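Local coordinates for protein apical membrane antigen 1 (Babesia divergens, PDB 4APM) that probably binds its rhoptry neck partner RON2 at the parasite surface, helping to form the moving junction through which the parasite invades host cells, at residues M54-N59 with L202-S207; L108-A113 with E156-I161; V222-F227 with I338-F343; R247-C252 with P351-A356. All blocks are in the same frame, centred on the assembly; numbering follows the deposited sequence.

Contact 1: residues M54-N59 with L202-S207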
loop_
_atom_site.group_PDB
_atom_site.type_symbol
_atom_site.label_atom_id
_atom_site.label_comp_id
_atom_site.label_asym_id
_atom_site.label_seq_id
_atom_site.Cartn_x
_atom_site.Cartn_y
_atom_site.Cartn_z
ATOM N N MET A 54 -5.045 3.096 0.639
ATOM C CA MET A 54 -5.378 3.962 1.774
ATOM C C MET A 54 -4.570 5.268 1.709
ATOM O O MET A 54 -3.394 5.275 1.320
ATOM C CB MET A 54 -5.111 3.265 3.102
ATOM C CG MET A 54 -5.976 2.063 3.369
ATOM S SD MET A 54 -5.597 1.318 4.966
ATOM C CE MET A 54 -6.480 2.386 6.118
ATOM N N GLY A 55 -5.212 6.375 2.056
ATOM C CA GLY A 55 -4.502 7.634 2.127
ATOM C C GLY A 55 -4.177 8.276 0.790
ATOM O O GLY A 55 -3.526 9.324 0.756
ATOM N N LYS A 56 -4.608 7.679 -0.318
ATOM C CA LYS A 56 -4.365 8.320 -1.606
ATOM C C LYS A 56 -5.340 9.449 -1.810
ATOM O O LYS A 56 -6.557 9.223 -1.845
ATOM C CB LYS A 56 -4.469 7.329 -2.775
ATOM C CG LYS A 56 -4.416 7.982 -4.156
ATOM C CD LYS A 56 -4.165 6.945 -5.238
ATOM C CE LYS A 56 -4.443 7.488 -6.632
ATOM N NZ LYS A 56 -3.942 6.504 -7.650
ATOM N N VAL A 57 -4.806 10.666 -1.909
ATOM C CA VAL A 57 -5.575 11.814 -2.319
ATOM C C VAL A 57 -4.956 12.391 -3.582
ATOM O O VAL A 57 -3.788 12.129 -3.902
ATOM C CB VAL A 57 -5.641 12.926 -1.229
ATOM C CG1 VAL A 57 -6.236 12.410 0.068
ATOM C CG2 VAL A 57 -4.285 13.589 -0.997
ATOM N N ILE A 58 -5.734 13.190 -4.297
ATOM C CA ILE A 58 -5.195 13.920 -5.421
ATOM C C ILE A 58 -5.140 15.388 -5.056
ATOM O O ILE A 58 -6.172 15.977 -4.729
ATOM C CB ILE A 58 -6.053 13.713 -6.691
ATOM C CG1 ILE A 58 -6.360 12.208 -6.913
ATOM C CG2 ILE A 58 -5.366 14.340 -7.897
ATOM C CD1 ILE A 58 -5.140 11.322 -7.162
ATOM N N ASN A 59 -3.933 15.956 -5.050
ATOM C CA ASN A 59 -3.734 17.404 -4.839
ATOM C C ASN A 59 -4.082 18.215 -6.105
ATOM O O ASN A 59 -3.589 17.928 -7.203
ATOM C CB ASN A 59 -2.281 17.704 -4.445
ATOM C CG ASN A 59 -1.915 17.169 -3.079
ATOM O OD1 ASN A 59 -2.781 17.001 -2.206
ATOM N ND2 ASN A 59 -0.618 16.901 -2.874
ATOM N N LEU A 202 -9.169 7.517 3.962
ATOM C CA LEU A 202 -9.679 7.509 2.596
ATOM C C LEU A 202 -9.117 6.321 1.813
ATOM O O LEU A 202 -7.938 5.951 1.964
ATOM C CB LEU A 202 -9.326 8.822 1.888
ATOM C CG LEU A 202 -10.316 9.998 1.901
ATOM C CD1 LEU A 202 -11.068 10.172 3.222
ATOM C CD2 LEU A 202 -9.659 11.306 1.483
ATOM N N TYR A 203 -9.973 5.717 0.979
ATOM C CA TYR A 203 -9.581 4.602 0.123
ATOM C C TYR A 203 -9.888 4.960 -1.321
ATOM O O TYR A 203 -11.054 5.078 -1.688
ATOM C CB TYR A 203 -10.395 3.365 0.469
ATOM C CG TYR A 203 -10.175 2.836 1.850
ATOM C CD1 TYR A 203 -10.708 3.482 2.966
ATOM C CD2 TYR A 203 -9.452 1.662 2.039
ATOM C CE1 TYR A 203 -10.495 2.998 4.218
ATOM C CE2 TYR A 203 -9.266 1.143 3.286
ATOM C CZ TYR A 203 -9.798 1.820 4.374
ATOM O OH TYR A 203 -9.579 1.306 5.619
ATOM N N TYR A 204 -8.851 5.133 -2.129
ATOM C CA TYR A 204 -9.007 5.312 -3.582
ATOM C C TYR A 204 -8.964 3.940 -4.249
ATOM O O TYR A 204 -8.073 3.134 -3.986
ATOM C CB TYR A 204 -7.864 6.176 -4.122
ATOM C CG TYR A 204 -8.000 6.599 -5.578
ATOM C CD1 TYR A 204 -7.648 5.734 -6.618
ATOM C CD2 TYR A 204 -8.438 7.876 -5.908
ATOM C CE1 TYR A 204 -7.752 6.136 -7.949
ATOM C CE2 TYR A 204 -8.571 8.283 -7.235
ATOM C CZ TYR A 204 -8.229 7.407 -8.248
ATOM O OH TYR A 204 -8.338 7.793 -9.542
ATOM N N GLY A 205 -9.894 3.673 -5.147
ATOM C CA GLY A 205 -9.830 2.404 -5.841
ATOM C C GLY A 205 -10.630 2.391 -7.107
ATOM O O GLY A 205 -11.255 3.393 -7.484
ATOM N N SER A 206 -10.658 1.218 -7.728
ATOM C CA SER A 206 -11.356 1.025 -8.952
ATOM C C SER A 206 -12.492 0.069 -8.665
ATOM O O SER A 206 -12.503 -0.588 -7.641
ATOM C CB SER A 206 -10.401 0.400 -9.981
ATOM O OG SER A 206 -10.470 -1.007 -9.910
ATOM N N SER A 207 -13.374 -0.112 -9.633
ATOM C CA SER A 207 -14.528 -0.990 -9.449
ATOM C C SER A 207 -14.140 -2.471 -9.415
ATOM O O SER A 207 -14.978 -3.322 -9.187
ATOM C CB SER A 207 -15.527 -0.743 -10.551
ATOM O OG SER A 207 -15.007 -1.216 -11.784
#

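Contact 2: residues L108-A113 with E156-I161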
loop_
_atom_site.group_PDB
_atom_site.type_symbol
_atom_site.label_atom_id
_atom_site.label_comp_id
_atom_site.label_asym_id
_atom_site.label_seq_id
_atom_site.Cartn_x
_atom_site.Cartn_y
_atom_site.Cartn_z
ATOM N N LEU A 108 -26.408 10.349 -7.851
ATOM C CA LEU A 108 -25.510 9.223 -7.877
ATOM C C LEU A 108 -24.490 9.245 -6.734
ATOM O O LEU A 108 -23.990 8.196 -6.365
ATOM C CB LEU A 108 -24.786 9.117 -9.233
ATOM C CG LEU A 108 -25.530 9.334 -10.556
ATOM C CD1 LEU A 108 -25.534 8.084 -11.418
ATOM C CD2 LEU A 108 -26.939 9.855 -10.349
ATOM N N SER A 109 -24.201 10.420 -6.162
ATOM C CA SER A 109 -22.954 10.605 -5.394
ATOM C C SER A 109 -22.879 11.901 -4.578
ATOM O O SER A 109 -23.275 12.942 -5.072
ATOM C CB SER A 109 -21.765 10.572 -6.353
ATOM O OG SER A 109 -20.559 10.761 -5.660
ATOM N N PRO A 110 -22.260 11.864 -3.373
ATOM C CA PRO A 110 -21.763 10.701 -2.646
ATOM C C PRO A 110 -22.944 9.950 -2.036
ATOM O O PRO A 110 -24.019 10.522 -1.913
ATOM C CB PRO A 110 -20.917 11.329 -1.529
ATOM C CG PRO A 110 -21.581 12.631 -1.251
ATOM C CD PRO A 110 -22.143 13.098 -2.569
ATOM N N VAL A 111 -22.759 8.684 -1.677
ATOM C CA VAL A 111 -23.802 7.957 -0.945
ATOM C C VAL A 111 -23.207 7.424 0.365
ATOM O O VAL A 111 -21.991 7.229 0.462
ATOM C CB VAL A 111 -24.384 6.772 -1.784
ATOM C CG1 VAL A 111 -25.047 7.261 -3.059
ATOM C CG2 VAL A 111 -23.299 5.758 -2.106
ATOM N N SER A 112 -24.045 7.157 1.356
ATOM C CA SER A 112 -23.528 6.738 2.648
ATOM C C SER A 112 -23.340 5.234 2.657
ATOM O O SER A 112 -23.983 4.529 1.889
ATOM C CB SER A 112 -24.473 7.166 3.780
ATOM O OG SER A 112 -25.544 6.237 3.912
ATOM N N ALA A 113 -22.493 4.735 3.556
ATOM C CA ALA A 113 -22.355 3.290 3.770
ATOM C C ALA A 113 -23.698 2.625 4.050
ATOM O O ALA A 113 -23.942 1.491 3.617
ATOM C CB ALA A 113 -21.379 3.014 4.900
ATOM N N GLU A 156 -16.216 9.613 7.500
ATOM C CA GLU A 156 -17.559 10.117 7.269
ATOM C C GLU A 156 -18.513 8.992 6.794
ATOM O O GLU A 156 -19.700 9.223 6.630
ATOM C CB GLU A 156 -17.540 11.256 6.236
ATOM C CG GLU A 156 -16.759 12.497 6.629
ATOM C CD GLU A 156 -17.178 13.050 7.983
ATOM O OE1 GLU A 156 -18.406 13.239 8.217
ATOM O OE2 GLU A 156 -16.275 13.258 8.829
ATOM N N GLU A 157 -17.965 7.796 6.561
ATOM C CA GLU A 157 -18.684 6.677 5.923
ATOM C C GLU A 157 -19.473 7.076 4.687
ATOM O O GLU A 157 -20.672 6.843 4.604
ATOM C CB GLU A 157 -19.568 5.958 6.929
ATOM C CG GLU A 157 -18.789 5.256 8.032
ATOM C CD GLU A 157 -19.687 4.626 9.082
ATOM O OE1 GLU A 157 -20.897 4.915 9.097
ATOM O OE2 GLU A 157 -19.185 3.837 9.904
ATOM N N MET A 158 -18.777 7.670 3.722
ATOM C CA MET A 158 -19.383 8.182 2.526
ATOM C C MET A 158 -18.592 7.676 1.336
ATOM O O MET A 158 -17.354 7.613 1.379
ATOM C CB MET A 158 -19.376 9.711 2.531
ATOM C CG MET A 158 -20.291 10.354 3.581
ATOM S SD MET A 158 -22.065 10.122 3.260
ATOM C CE MET A 158 -22.302 11.055 1.752
ATOM N N CYS A 159 -19.327 7.296 0.292
ATOM C CA CYS A 159 -18.786 6.737 -0.918
ATOM C C CYS A 159 -18.842 7.799 -2.021
ATOM O O CYS A 159 -19.918 8.233 -2.399
ATOM C CB CYS A 159 -19.613 5.494 -1.314
ATOM S SG CYS A 159 -19.147 4.700 -2.881
ATOM N N HIS A 160 -17.681 8.197 -2.536
ATOM C CA HIS A 160 -17.604 9.174 -3.613
ATOM C C HIS A 160 -17.247 8.544 -4.936
ATOM O O HIS A 160 -16.272 7.791 -5.057
ATOM C CB HIS A 160 -16.579 10.254 -3.283
ATOM C CG HIS A 160 -16.838 10.964 -1.985
ATOM N ND1 HIS A 160 -17.430 12.174 -1.927
ATOM C CD2 HIS A 160 -16.591 10.580 -0.671
ATOM C CE1 HIS A 160 -17.542 12.550 -0.639
ATOM N NE2 HIS A 160 -17.026 11.570 0.127
ATOM N N ILE A 161 -17.996 8.891 -5.965
ATOM C CA ILE A 161 -17.608 8.506 -7.298
ATOM C C ILE A 161 -16.932 9.697 -7.954
ATOM O O ILE A 161 -17.424 10.829 -7.871
ATOM C CB ILE A 161 -18.824 8.012 -8.120
ATOM C CG1 ILE A 161 -19.640 6.998 -7.300
ATOM C CG2 ILE A 161 -18.383 7.433 -9.459
ATOM C CD1 ILE A 161 -18.896 5.740 -6.887
#

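Contact 3: residues V222-F227 with I338-F343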
loop_
_atom_site.group_PDB
_atom_site.type_symbol
_atom_site.label_atom_id
_atom_site.label_comp_id
_atom_site.label_asym_id
_atom_site.label_seq_id
_atom_site.Cartn_x
_atom_site.Cartn_y
_atom_site.Cartn_z
ATOM N N VAL A 222 3.287 -4.145 8.892
ATOM C CA VAL A 222 3.595 -5.208 9.837
ATOM C C VAL A 222 4.629 -4.720 10.862
ATOM O O VAL A 222 5.773 -4.338 10.500
ATOM C CB VAL A 222 4.065 -6.484 9.130
ATOM C CG1 VAL A 222 4.211 -7.621 10.128
ATOM C CG2 VAL A 222 3.079 -6.865 8.016
ATOM N N LYS A 223 4.199 -4.669 12.129
ATOM C CA LYS A 223 5.028 -4.168 13.239
ATOM C C LYS A 223 6.167 -5.130 13.483
ATOM O O LYS A 223 6.014 -6.322 13.255
ATOM C CB LYS A 223 4.185 -4.020 14.514
ATOM C CG LYS A 223 4.911 -3.350 15.661
ATOM C CD LYS A 223 3.964 -2.957 16.791
ATOM C CE LYS A 223 2.974 -4.059 17.123
ATOM N NZ LYS A 223 2.228 -3.784 18.386
ATOM N N ASP A 224 7.324 -4.591 13.863
ATOM C CA ASP A 224 8.522 -5.383 14.215
ATOM C C ASP A 224 9.045 -6.235 13.070
ATOM O O ASP A 224 9.573 -7.328 13.298
ATOM C CB ASP A 224 8.262 -6.259 15.444
ATOM C CG ASP A 224 7.853 -5.453 16.650
ATOM O OD1 ASP A 224 8.494 -4.426 16.959
ATOM O OD2 ASP A 224 6.854 -5.816 17.266
ATOM N N ALA A 225 8.895 -5.741 11.839
ATOM C CA ALA A 225 9.217 -6.542 10.638
ATOM C C ALA A 225 10.065 -5.788 9.650
ATOM O O ALA A 225 9.863 -4.586 9.416
ATOM C CB ALA A 225 7.941 -7.028 9.957
ATOM N N ILE A 226 10.976 -6.527 9.035
ATOM C CA ILE A 226 11.763 -6.062 7.917
ATOM C C ILE A 226 11.473 -7.029 6.768
ATOM O O ILE A 226 11.436 -8.246 6.975
ATOM C CB ILE A 226 13.264 -6.171 8.216
ATOM C CG1 ILE A 226 13.667 -5.252 9.370
ATOM C CG2 ILE A 226 14.099 -5.909 6.958
ATOM C CD1 ILE A 226 15.054 -5.554 9.898
ATOM N N PHE A 227 11.234 -6.484 5.577
ATOM C CA PHE A 227 10.983 -7.295 4.369
ATOM C C PHE A 227 12.247 -8.030 3.915
ATOM O O PHE A 227 13.312 -7.428 3.843
ATOM C CB PHE A 227 10.541 -6.386 3.218
ATOM C CG PHE A 227 9.150 -5.866 3.350
ATOM C CD1 PHE A 227 8.082 -6.742 3.476
ATOM C CD2 PHE A 227 8.893 -4.498 3.252
ATOM C CE1 PHE A 227 6.784 -6.275 3.554
ATOM C CE2 PHE A 227 7.589 -4.035 3.293
ATOM C CZ PHE A 227 6.531 -4.923 3.459
ATOM N N ILE A 338 12.246 -10.651 11.908
ATOM C CA ILE A 338 11.756 -9.914 13.060
ATOM C C ILE A 338 12.815 -8.933 13.566
ATOM O O ILE A 338 14.022 -9.212 13.512
ATOM C CB ILE A 338 11.167 -10.803 14.194
ATOM C CG1 ILE A 338 10.406 -9.930 15.196
ATOM C CG2 ILE A 338 12.251 -11.594 14.918
ATOM C CD1 ILE A 338 10.066 -10.624 16.497
ATOM N N ASP A 339 12.360 -7.750 13.958
ATOM C CA ASP A 339 13.241 -6.697 14.435
ATOM C C ASP A 339 12.409 -5.602 15.103
ATOM O O ASP A 339 11.626 -4.940 14.444
ATOM C CB ASP A 339 14.067 -6.119 13.279
ATOM C CG ASP A 339 15.014 -5.033 13.732
ATOM O OD1 ASP A 339 15.905 -5.326 14.562
ATOM O OD2 ASP A 339 14.852 -3.877 13.285
ATOM N N ALA A 340 12.547 -5.454 16.422
ATOM C CA ALA A 340 11.741 -4.505 17.196
ATOM C C ALA A 340 11.882 -3.091 16.683
ATOM O O ALA A 340 12.990 -2.636 16.423
ATOM C CB ALA A 340 12.131 -4.561 18.672
ATOM N N GLY A 341 10.759 -2.380 16.591
ATOM C CA GLY A 341 10.745 -0.994 16.139
ATOM C C GLY A 341 10.696 -0.785 14.628
ATOM O O GLY A 341 10.513 0.343 14.157
ATOM N N SER A 342 10.864 -1.857 13.858
ATOM C CA SER A 342 10.783 -1.734 12.404
ATOM C C SER A 342 9.370 -1.959 11.839
ATOM O O SER A 342 8.640 -2.859 12.298
ATOM C CB SER A 342 11.773 -2.676 11.724
ATOM O OG SER A 342 11.408 -2.852 10.360
ATOM N N PHE A 343 9.001 -1.189 10.810
ATOM C CA PHE A 343 7.666 -1.336 10.202
ATOM C C PHE A 343 7.745 -1.649 8.715
ATOM O O PHE A 343 8.411 -0.939 7.969
ATOM C CB PHE A 343 6.830 -0.084 10.433
ATOM C CG PHE A 343 6.378 0.088 11.860
ATOM C CD1 PHE A 343 7.224 0.675 12.815
ATOM C CD2 PHE A 343 5.115 -0.355 12.269
ATOM C CE1 PHE A 343 6.814 0.835 14.137
ATOM C CE2 PHE A 343 4.696 -0.179 13.579
ATOM C CZ PHE A 343 5.539 0.424 14.512
#

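Contact 4: residues R247-C252 with P351-A356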
loop_
_atom_site.group_PDB
_atom_site.type_symbol
_atom_site.label_atom_id
_atom_site.label_comp_id
_atom_site.label_asym_id
_atom_site.label_seq_id
_atom_site.Cartn_x
_atom_site.Cartn_y
_atom_site.Cartn_z
ATOM N N ARG A 247 10.731 11.609 9.263
ATOM C CA ARG A 247 10.337 12.007 10.611
ATOM C C ARG A 247 9.367 11.018 11.235
ATOM O O ARG A 247 9.250 10.949 12.435
ATOM C CB ARG A 247 9.708 13.392 10.575
ATOM C CG ARG A 247 10.743 14.489 10.550
ATOM C CD ARG A 247 10.103 15.825 10.298
ATOM N NE ARG A 247 9.640 15.917 8.926
ATOM C CZ ARG A 247 9.031 16.978 8.438
ATOM N NH1 ARG A 247 8.848 18.032 9.216
ATOM N NH2 ARG A 247 8.609 16.980 7.183
ATOM N N ASP A 248 8.699 10.222 10.409
ATOM C CA ASP A 248 7.715 9.253 10.914
ATOM C C ASP A 248 7.360 8.256 9.809
ATOM O O ASP A 248 7.757 8.436 8.654
ATOM C CB ASP A 248 6.452 9.979 11.455
ATOM C CG ASP A 248 5.999 11.104 10.549
ATOM O OD1 ASP A 248 5.928 10.877 9.308
ATOM O OD2 ASP A 248 5.696 12.209 11.062
ATOM N N ALA A 249 6.674 7.173 10.188
ATOM C CA ALA A 249 6.167 6.190 9.225
ATOM C C ALA A 249 5.403 6.846 8.072
ATOM O O ALA A 249 5.629 6.524 6.898
ATOM C CB ALA A 249 5.312 5.131 9.930
ATOM N N GLU A 250 4.546 7.805 8.376
ATOM C CA GLU A 250 3.782 8.487 7.293
ATOM C C GLU A 250 4.640 9.146 6.209
ATOM O O GLU A 250 4.296 9.098 5.016
ATOM C CB GLU A 250 2.841 9.527 7.862
ATOM C CG GLU A 250 1.949 8.980 8.936
ATOM C CD GLU A 250 2.524 9.191 10.315
ATOM O OE1 GLU A 250 3.382 8.370 10.742
ATOM O OE2 GLU A 250 2.118 10.185 10.964
ATOM N N GLU A 251 5.689 9.840 6.632
ATOM C CA GLU A 251 6.618 10.444 5.704
ATOM C C GLU A 251 7.301 9.354 4.878
ATOM O O GLU A 251 7.329 9.419 3.657
ATOM C CB GLU A 251 7.657 11.288 6.436
ATOM C CG GLU A 251 8.423 12.246 5.516
ATOM C CD GLU A 251 9.097 13.373 6.283
ATOM O OE1 GLU A 251 10.011 13.086 7.102
ATOM O OE2 GLU A 251 8.652 14.536 6.139
ATOM N N CYS A 252 7.802 8.321 5.545
ATOM C CA CYS A 252 8.348 7.165 4.834
ATOM C C CYS A 252 7.338 6.598 3.800
ATOM O O CYS A 252 7.670 6.360 2.611
ATOM C CB CYS A 252 8.706 6.094 5.834
ATOM S SG CYS A 252 9.375 4.626 5.059
ATOM N N PRO A 351 -0.587 4.378 5.818
ATOM C CA PRO A 351 0.656 5.088 6.184
ATOM C C PRO A 351 0.944 5.209 7.708
ATOM O O PRO A 351 1.981 5.779 8.093
ATOM C CB PRO A 351 0.415 6.499 5.615
ATOM C CG PRO A 351 -1.081 6.683 5.717
ATOM C CD PRO A 351 -1.656 5.312 5.379
ATOM N N LEU A 352 0.027 4.737 8.561
ATOM C CA LEU A 352 0.071 5.020 10.028
ATOM C C LEU A 352 0.606 3.847 10.797
ATOM O O LEU A 352 0.063 2.741 10.683
ATOM C CB LEU A 352 -1.336 5.285 10.574
ATOM C CG LEU A 352 -2.129 6.423 9.981
ATOM C CD1 LEU A 352 -3.411 6.653 10.795
ATOM C CD2 LEU A 352 -1.238 7.663 9.927
ATOM N N GLU A 353 1.582 4.094 11.666
ATOM C CA GLU A 353 1.996 3.065 12.637
ATOM C C GLU A 353 0.811 2.534 13.394
ATOM O O GLU A 353 0.782 1.356 13.740
ATOM C CB GLU A 353 2.994 3.604 13.672
ATOM C CG GLU A 353 4.440 3.646 13.224
ATOM C CD GLU A 353 5.339 4.229 14.301
ATOM O OE1 GLU A 353 5.077 3.960 15.495
ATOM O OE2 GLU A 353 6.239 5.030 13.967
ATOM N N GLN A 354 -0.135 3.405 13.719
ATOM C CA GLN A 354 -1.285 2.977 14.534
ATOM C C GLN A 354 -2.002 1.794 13.907
ATOM O O GLN A 354 -2.813 1.160 14.568
ATOM C CB GLN A 354 -2.350 4.068 14.653
ATOM C CG GLN A 354 -1.912 5.449 15.036
ATOM C CD GLN A 354 -3.017 6.439 14.725
ATOM O OE1 GLN A 354 -4.152 6.042 14.419
ATOM N NE2 GLN A 354 -2.696 7.723 14.766
ATOM N N ASP A 355 -1.905 1.652 12.586
ATOM C CA ASP A 355 -2.773 0.702 11.899
ATOM C C ASP A 355 -2.080 -0.599 11.694
ATOM O O ASP A 355 -2.580 -1.483 11.001
ATOM C CB ASP A 355 -3.228 1.235 10.574
ATOM C CG ASP A 355 -4.247 2.299 10.713
ATOM O OD1 ASP A 355 -4.914 2.367 11.776
ATOM O OD2 ASP A 355 -4.421 3.052 9.746
ATOM N N ALA A 356 -0.920 -0.734 12.300
ATOM C CA ALA A 356 -0.156 -1.936 12.111
ATOM C C ALA A 356 -0.783 -3.215 12.696
ATOM O O ALA A 356 -1.595 -3.208 13.618
ATOM C CB ALA A 356 1.269 -1.749 12.599
HETATM O O HOH W 1 5.688 7.141 12.827
HETATM O O HOH W 2 2.309 6.840 12.293
#

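Contact 1: residues M54-N59 with L202-S207
Leu202 meets 54-59 first through its backbone. Its carbonyl oxygen accepts from Gly55 N at 2.8 Å, with 156° at the hydrogen. The same oxygen receives a CA-H...O contact from Met54. Gly55 has a positive phi at this point, where the chain turns from the short strand 53-54 into strand 56-60. The side chain of Leu202 goes to Val57 instead, and its CD2 lies 3.9 Å from Val57 CG1.

Tyr203 pairs with Met54 in an antiparallel, non-hydrogen-bonded bridge. The two side chains leave the same face of the sheet and run side by side in the same direction. Met54 CG touches Tyr203 CE2 at 3.4 Å. The chain bends at its last torsion, which brings Met54 CE to 3.3 Å from Tyr203 OH. Met54 SD approaches the ring obliquely, 4.9 Å from the centroid of the Tyr203 ring, as a Met-aromatic contact.

Tyr204 offers one ring face to Lys56. Lys56 starts with CG anti to its backbone N (chi1 172°) and stays extended, which lays its methylenes across the ring. Lys56 CE sits over the face, 3.7 Å from the centroid of the Tyr204 ring. Lys56 NZ makes an off-centre cation-pi contact. This buried amine is also gripped by Gln167 OE1 and by the carbonyls of Ile29 and Tyr30.

Strands 56-59 and 202-205 cross at 80°. Strand 56-60 departs to pair with strand 191-195, while strand 202-205 continues the five-stranded sheet beside strand 150-153, where Leu202 and Tyr204 both touch Val151.

Contact 2: residues L108-A113 with E156-I161
Val111 and Cys159 form an antiparallel, hydrogen-bonded pair, and the touching parts of the two segments run 148° apart. Cys159 N donates to Val111 O at 2.7 Å, and Val111 N returns a bond to Cys159 O at 3.0 Å. One step on, Ser112 faces Met158 in a non-hydrogen-bonded pair. Ala113 N then reaches Glu157 O at 3.0 Å. At the other end a side chain takes over. Ser109 OG is anti to its own N (chi1 179°), and this places it 3.2 Å from Ile161 N in a nearly straight bond.

Strand 111-112 is one edge of the five-stranded antiparallel sheet, within this chain. Strand 158-161 forms a hairpin with 150-153, where Glu157 and Met158 both face Asp153 in a G1 beta bulge.

Pro110, preceded by a cis peptide bond, lies between two side chains. Its CB sits over one face of the His160 ring, 3.9 Å from the centroid. Pro110 CG packs tightly on Met158 CE at 3.5 Å, because Met158 curls back and also rests SD on Ser112. Val111 CG2 meets Cys159 CB, and Cys159 SG bonds to Cys129 of helix 125-134. Ser112 OG caps helix 113-118 at Asp115 N.

Contact 3: residues V222-F227 with I338-F343
Asp224 and Asp339 meet where both segments turn a corner, each in a type II beta turn. Asp224 O accepts from Asp339 N at 2.9 Å. The carboxylate of Asp224 is used at both oxygens. Its OD1 takes Gly341 N at 3.1 Å, nearly in line with the C-O bond, and its OD2 is held by Ser408 OG. Asp224 thereby grips the opposite turn through backbone and side chain together.

Within that turn, Ser342 N donates to Asp339 O at 3.2 Å. Ala225 N donates to Ser342 O at 2.9 Å. With chi1 at 162°, OG of Ser342 swings away from its backbone N and reaches Ala225 O. This hydrogen bond measures 2.5 Å from Ser342 OG to Ala225 O, a length too short to be trusted exactly. The turn has further partners: Tyr412 OH meets Ala340 N, and Ser321 OG meets Gly341 O.

Carbon contacts add to these bonds. Ile226 CD1 rests 3.6 Å from Asp339 CB. Lys223 and Phe343 run side by side, and Lys223 CG meets Phe343 CE2 at 3.8 Å, obliquely to the ring, while Lys223 NZ forms a salt bridge with Glu407.

The corner joins two sheets. Strand 225-231 pairs with 335-339 at the edge of the seven-stranded sheet, and 342-346 leaves to become an outer strand of the four-stranded one. Strand 400-406 packs on Asp224, Ile338 and Ala340.

Contact 4: residues R247-C252 with P351-A356
Glu250 keeps CG anti to its carbonyl carbon (chi1 -53°) and then kinks sharply at chi2 (94°). The bend presses its CG against Leu352 CD2 at 3.6 Å and puts OE1 where two waters can bridge it to Glu353. Glu353 also has CG anti to its carbonyl carbon, and it extends beyond that atom. Its CG meets Ala249 CB at 3.7 Å. Beside these two touches, the carbonyl of Pro351 lies against the start of the helix. Glu250 N is 3.3 Å from Pro351 O, but the angle is too poor for a hydrogen bond. Glu250 CA makes a CA-H...O contact with the same oxygen.

No direct hydrogen bond joins 247-252 to 351-356. Two waters do the bridging. One accepts from Ala249 N at 2.8 Å and faces Glu353 OE2, with a weak bond to Glu250 OE1. It lies between the two carboxylates, Glu250 OE1 and Glu353 OE2 being 5.5 Å apart, and may ease their repulsion. The other accepts from Glu353 N at 2.9 Å and faces Glu250 OE1. The modelled distances from the first water to Glu353 OE2 and from the second to Glu250 OE1 are doubtfully short.

Within 247-252, Arg247 NH2 forms a salt bridge with Glu251 OE2 at 2.7 Å, nearly in the guanidinium plane. Arg247 N donates to Glu251 OE1.

Asp248 is the N-cap of helix 249-257: its OD1 accepts from Glu251 N at 2.9 Å. The helix lies by the four-stranded antiparallel sheet and is tied to it by the disulfide of Cys252 and Cys326, consistent with the PAN fold of this family.

Contacts 1 and 3 are buried, whereas contacts 2 and 4 are partly exposed. Contacts 1 and 2 hold opposite edges of one five-stranded sheet, with centres about 13 Å apart. Contact 2 is short strand pairing completed by a serine side chain; contact 1 adds aromatic packing where two strands diverge. Contacts 3 and 4 adjoin the four-stranded sheet, and their segments alternate along the chain. They touch through Phe343 on Glu353 and Ala356. Direct hydrogen bonds dominate contact 3, while contact 4 has none across it and relies on carbon contacts and two waters. Contact 4 touches contact 1 by packing of Met54 CE near Asp355 OD2. Contacts 2 and 3 lie farthest apart, across the chain's centre.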